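Long-range contact in abhydrolase domain-containing protein (Exiguobacterium antarcticum, PDB 5H3H), which probably hydrolyses carboxylic esters and may also act as a perhydrolase, forming peracids: residues E16-G21 / R43-G48. Numbering follows the deposited sequence.
Sequences EDIGSG and RLLEEG
Leu45, on the last turn of helix 38-46, reaches across to Ile18 at the end of strand 12-18. Its CB points neither at segment 16-21 nor away from it, and the end of the side chain comes nearer. Leu45 CG comes within 4.0 Å of Ile18 CG2. Leu45 CD1 lies close to the carbonyl O of Ile18, at 3.3 Å, and also meets Ile18 CG2; with chi2 at 11° it nearly eclipses its own CA, so this short approach may reflect strain or an uncertain placement. Leu45 CD2 rests 3.8 Å from Ile18 CG2. The CG2 methyl of Ile18 thus meets both branches of the leucine, and the two side chains cross at about a right angle. Ile18 offers this methyl because CG2 stands anti to its own backbone N. Past the strand, Gly19 CA packs 4.2 Å from Leu45 CD1. Gly48, with positive phi and two bonds back into the last turn, closes the helix as a Schellman motif. Gly48 O sits 3.2 Å from Ser20 O, two acceptors that cannot bond each other. This is plain surface packing in the alpha/beta hydrolase fold, joining antiparallel strand 12-18 to the C-terminal end of helix 38-46, which precedes strand 50-54. Ile18 pairs through its backbone with Tyr51 of that strand, Leu45 also touches Tyr51, and Leu44 packs onto strand 23-27 and helix 255-267.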
# COMPACT_ATOMS: atom_id res chain seq x y z
N GLU B 16 -10.92 15.96 -15.93
CA GLU B 16 -10.51 16.72 -17.06
C GLU B 16 -9.17 16.07 -17.52
O GLU B 16 -8.10 16.26 -16.93
CB GLU B 16 -10.33 18.20 -16.66
CG GLU B 16 -10.16 19.18 -17.80
CD GLU B 16 -11.46 19.62 -18.52
OE1 GLU B 16 -12.56 19.39 -17.99
OE2 GLU B 16 -11.37 20.24 -19.63
N ASP B 17 -9.25 15.27 -18.56
CA ASP B 17 -8.09 14.51 -19.02
C ASP B 17 -7.68 15.13 -20.37
O ASP B 17 -8.43 15.05 -21.35
CB ASP B 17 -8.47 13.03 -19.10
CG ASP B 17 -7.33 12.15 -19.73
OD1 ASP B 17 -6.21 12.64 -19.95
OD2 ASP B 17 -7.58 10.93 -20.01
N ILE B 18 -6.53 15.79 -20.41
CA ILE B 18 -6.11 16.63 -21.55
C ILE B 18 -4.61 16.45 -21.86
O ILE B 18 -3.76 16.56 -20.93
CB ILE B 18 -6.28 18.13 -21.23
CG1 ILE B 18 -7.70 18.45 -20.82
CG2 ILE B 18 -6.00 18.95 -22.47
CD1 ILE B 18 -7.90 19.88 -20.33
N GLY B 19 -4.27 16.26 -23.15
CA GLY B 19 -2.88 16.15 -23.60
C GLY B 19 -2.44 14.70 -23.71
O GLY B 19 -3.23 13.79 -23.44
N SER B 20 -1.19 14.48 -24.12
CA SER B 20 -0.60 13.13 -24.29
C SER B 20 0.78 13.16 -23.66
O SER B 20 1.25 14.23 -23.21
CB SER B 20 -0.49 12.73 -25.77
OG SER B 20 0.16 13.71 -26.53
N GLY B 21 1.45 12.03 -23.55
CA GLY B 21 2.75 12.10 -22.77
C GLY B 21 2.51 12.29 -21.27
O GLY B 21 1.38 12.14 -20.86
N ARG B 43 0.51 25.84 -18.93
CA ARG B 43 1.95 25.54 -19.10
C ARG B 43 2.25 24.06 -19.23
O ARG B 43 3.06 23.70 -20.09
CB ARG B 43 2.82 26.18 -18.01
CG ARG B 43 4.34 26.20 -18.32
CD ARG B 43 4.76 27.30 -19.30
NE ARG B 43 4.15 28.58 -18.94
CZ ARG B 43 4.10 29.68 -19.71
NH1 ARG B 43 4.70 29.70 -20.92
NH2 ARG B 43 3.48 30.79 -19.24
N LEU B 44 1.65 23.16 -18.44
CA LEU B 44 1.93 21.70 -18.61
C LEU B 44 1.59 21.23 -20.00
O LEU B 44 2.38 20.49 -20.69
CB LEU B 44 1.17 20.86 -17.58
CG LEU B 44 1.66 21.21 -16.17
CD1 LEU B 44 0.63 20.86 -15.11
CD2 LEU B 44 2.96 20.49 -15.88
N LEU B 45 0.46 21.70 -20.49
CA LEU B 45 0.05 21.37 -21.89
C LEU B 45 1.02 21.91 -22.96
O LEU B 45 1.47 21.17 -23.82
CB LEU B 45 -1.35 21.89 -22.14
CG LEU B 45 -2.57 20.98 -21.97
CD1 LEU B 45 -2.46 19.62 -21.33
CD2 LEU B 45 -3.69 21.75 -21.33
N GLU B 46 1.43 23.18 -22.90
CA GLU B 46 2.43 23.58 -23.90
C GLU B 46 3.76 22.82 -23.77
O GLU B 46 4.41 22.59 -24.76
CB GLU B 46 2.61 25.07 -24.01
CG GLU B 46 3.48 25.76 -23.03
CD GLU B 46 3.64 27.22 -23.39
OE1 GLU B 46 3.75 27.50 -24.59
OE2 GLU B 46 3.65 28.09 -22.49
N GLU B 47 4.14 22.37 -22.58
CA GLU B 47 5.42 21.63 -22.43
C GLU B 47 5.24 20.15 -22.78
O GLU B 47 6.18 19.37 -22.64
CB GLU B 47 5.95 21.78 -21.00
CG GLU B 47 6.12 23.22 -20.52
CD GLU B 47 7.39 23.87 -20.99
OE1 GLU B 47 7.35 24.89 -21.73
OE2 GLU B 47 8.43 23.34 -20.60
N GLY B 48 4.03 19.78 -23.19
CA GLY B 48 3.73 18.47 -23.74
C GLY B 48 3.46 17.41 -22.70
O GLY B 48 3.71 16.23 -22.96